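Local structure of cobalamin biosynthesis protein (cbiD) (Archaeoglobus fulgidus, 1SR8) at residues E7-P12 with L29-E34. The protein probably catalyses the S-adenosylmethionine-dependent methylation of C-1 in cobalt-precorrin-5B, giving cobalt-precorrin-6A on the anaerobic route to adenosylcobalamin. Numbering follows the deposited sequence.
Sequences ELYRYP and LYILTE
Tyr11 lies against the backbone of Ile31 and Leu32 and makes the tight part of this contact. CB of Leu32 sits over the Tyr11 ring in an off-centre CH-pi contact, 4.1 Å from the ring centroid and 29° off the ring normal, with Tyr11 CD2 the nearest ring atom. Beside it, Tyr11 CE2 comes within 3.2 Å of Leu32 O, a buried carbonyl oxygen that has no hydrogen-bonding partner and meets the ring obliquely. Beyond the ring, Tyr11 OH passes 3.4 Å from Ile31 CA, while CG2 of Ile31 lies near the ring plane at its edge. Tyr11 OH is hydrogen-bonded to Asp4 OD1, which holds the far end of the side chain. In Leu32, with CG anti to the backbone N (chi1 169°), the branch runs past the root of the tyrosine, and Leu32 CD2 lies 4.1 Å from Tyr11 CB. Ile31, buried, also packs on Leu197 of helix 195-204.

The packing is looser at Tyr9, whose OH grazes Ile31 CG2 at 3.9 Å. On the partly exposed side, the ring of Tyr30 turns from the loop toward Lys24, with which it makes a cation-pi contact. The arrangement is that of an irregular N-terminal segment laid by its aromatic side chains, without backbone pairing, against the edge strand 30-33 of a small antiparallel sheet.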
loop_
_atom_site.group_PDB
_atom_site.type_symbol
_atom_site.label_atom_id
_atom_site.label_comp_id
_atom_site.label_asym_id
_atom_site.label_seq_id
_atom_site.Cartn_x
_atom_site.Cartn_y
_atom_site.Cartn_z
ATOM N N GLU A 7 10.030 -1.810 3.492
ATOM C CA GLU A 7 10.233 -3.171 3.954
ATOM C C GLU A 7 11.546 -3.366 4.693
ATOM O O GLU A 7 11.782 -4.423 5.267
ATOM C CB GLU A 7 10.123 -4.150 2.801
ATOM C CG GLU A 7 9.645 -5.500 3.260
ATOM C CD GLU A 7 9.133 -6.355 2.134
ATOM O OE1 GLU A 7 8.394 -5.846 1.264
ATOM O OE2 GLU A 7 9.452 -7.555 2.124
ATOM N N LEU A 8 12.406 -2.355 4.653
ATOM C CA LEU A 8 13.674 -2.367 5.385
ATOM C C LEU A 8 14.801 -3.349 5.039
ATOM O O LEU A 8 15.767 -3.474 5.798
ATOM C CB LEU A 8 13.368 -2.476 6.882
ATOM C CG LEU A 8 13.068 -1.178 7.643
ATOM C CD1 LEU A 8 12.296 -0.193 6.798
ATOM C CD2 LEU A 8 12.306 -1.527 8.901
ATOM N N TYR A 9 14.701 -4.049 3.919
ATOM C CA TYR A 9 15.772 -4.961 3.550
ATOM C C TYR A 9 16.838 -4.150 2.827
ATOM O O TYR A 9 16.621 -2.985 2.466
ATOM C CB TYR A 9 15.252 -6.084 2.648
ATOM C CG TYR A 9 14.365 -5.610 1.514
ATOM C CD1 TYR A 9 14.861 -4.781 0.504
ATOM C CD2 TYR A 9 13.020 -5.984 1.456
ATOM C CE1 TYR A 9 14.043 -4.334 -0.532
ATOM C CE2 TYR A 9 12.194 -5.540 0.423
ATOM C CZ TYR A 9 12.713 -4.716 -0.566
ATOM O OH TYR A 9 11.893 -4.278 -1.583
ATOM N N ARG A 10 17.997 -4.766 2.628
ATOM C CA ARG A 10 19.097 -4.109 1.947
ATOM C C ARG A 10 19.156 -4.551 0.496
ATOM O O ARG A 10 18.772 -5.670 0.156
ATOM C CB ARG A 10 20.415 -4.451 2.629
ATOM C CG ARG A 10 21.620 -4.069 1.817
ATOM C CD ARG A 10 22.905 -4.573 2.435
ATOM N NE ARG A 10 24.049 -3.977 1.762
ATOM C CZ ARG A 10 25.281 -3.957 2.257
ATOM N NH1 ARG A 10 25.539 -4.507 3.436
ATOM N NH2 ARG A 10 26.255 -3.363 1.580
ATOM N N TYR A 11 19.631 -3.655 -0.360
ATOM C CA TYR A 11 19.763 -3.961 -1.773
ATOM C C TYR A 11 21.204 -4.368 -2.052
ATOM O O TYR A 11 22.141 -3.745 -1.544
ATOM C CB TYR A 11 19.394 -2.745 -2.634
ATOM C CG TYR A 11 17.906 -2.461 -2.699
ATOM C CD1 TYR A 11 17.319 -1.496 -1.882
ATOM C CD2 TYR A 11 17.084 -3.167 -3.579
ATOM C CE1 TYR A 11 15.951 -1.238 -1.942
ATOM C CE2 TYR A 11 15.718 -2.919 -3.646
ATOM C CZ TYR A 11 15.157 -1.957 -2.827
ATOM O OH TYR A 11 13.798 -1.723 -2.891
ATOM N N PRO A 12 21.400 -5.437 -2.844
ATOM C CA PRO A 12 22.748 -5.905 -3.178
ATOM C C PRO A 12 23.549 -4.729 -3.732
ATOM O O PRO A 12 23.132 -4.098 -4.702
ATOM C CB PRO A 12 22.481 -6.972 -4.234
ATOM C CG PRO A 12 21.174 -7.541 -3.795
ATOM C CD PRO A 12 20.379 -6.303 -3.457
ATOM N N LEU A 29 9.049 4.860 -3.977
ATOM C CA LEU A 29 8.413 4.583 -5.258
ATOM C C LEU A 29 9.172 3.610 -6.171
ATOM O O LEU A 29 8.643 3.174 -7.197
ATOM C CB LEU A 29 8.123 5.908 -5.980
ATOM C CG LEU A 29 7.041 6.759 -5.292
ATOM C CD1 LEU A 29 7.086 8.176 -5.825
ATOM C CD2 LEU A 29 5.667 6.150 -5.512
ATOM N N TYR A 30 10.396 3.249 -5.797
ATOM C CA TYR A 30 11.159 2.318 -6.614
ATOM C C TYR A 30 11.804 1.174 -5.850
ATOM O O TYR A 30 12.393 1.368 -4.779
ATOM C CB TYR A 30 12.255 3.047 -7.387
ATOM C CG TYR A 30 11.743 4.092 -8.341
ATOM C CD1 TYR A 30 11.412 5.366 -7.889
ATOM C CD2 TYR A 30 11.558 3.797 -9.689
ATOM C CE1 TYR A 30 10.908 6.321 -8.753
ATOM C CE2 TYR A 30 11.052 4.744 -10.565
ATOM C CZ TYR A 30 10.725 6.004 -10.089
ATOM O OH TYR A 30 10.180 6.944 -10.937
ATOM N N ILE A 31 11.668 -0.021 -6.421
ATOM C CA ILE A 31 12.274 -1.235 -5.893
ATOM C C ILE A 31 13.367 -1.576 -6.910
ATOM O O ILE A 31 13.089 -1.960 -8.048
ATOM C CB ILE A 31 11.297 -2.428 -5.838
ATOM C CG1 ILE A 31 10.189 -2.172 -4.819
ATOM C CG2 ILE A 31 12.058 -3.687 -5.463
ATOM C CD1 ILE A 31 9.216 -3.324 -4.685
ATOM N N LEU A 32 14.611 -1.409 -6.500
ATOM C CA LEU A 32 15.739 -1.688 -7.368
ATOM C C LEU A 32 15.855 -3.187 -7.612
ATOM O O LEU A 32 15.690 -3.987 -6.693
ATOM C CB LEU A 32 17.007 -1.145 -6.712
ATOM C CG LEU A 32 18.388 -1.489 -7.252
ATOM C CD1 LEU A 32 18.560 -0.965 -8.667
ATOM C CD2 LEU A 32 19.419 -0.872 -6.327
ATOM N N THR A 33 16.107 -3.565 -8.862
ATOM C CA THR A 33 16.276 -4.971 -9.209
ATOM C C THR A 33 17.673 -5.196 -9.780
ATOM O O THR A 33 18.471 -4.260 -9.924
ATOM C CB THR A 33 15.247 -5.460 -10.254
ATOM O OG1 THR A 33 15.571 -4.923 -11.542
ATOM C CG2 THR A 33 13.849 -5.026 -9.864
ATOM N N GLU A 34 17.954 -6.454 -10.100
ATOM C CA GLU A 34 19.241 -6.863 -10.653
ATOM C C GLU A 34 19.552 -6.058 -11.923
ATOM O O GLU A 34 20.689 -5.635 -12.144
ATOM C CB GLU A 34 19.188 -8.362 -10.965
ATOM C CG GLU A 34 20.516 -9.087 -10.884
ATOM C CD GLU A 34 20.342 -10.599 -10.842
ATOM O OE1 GLU A 34 19.700 -11.151 -11.759
ATOM O OE2 GLU A 34 20.845 -11.235 -9.893
#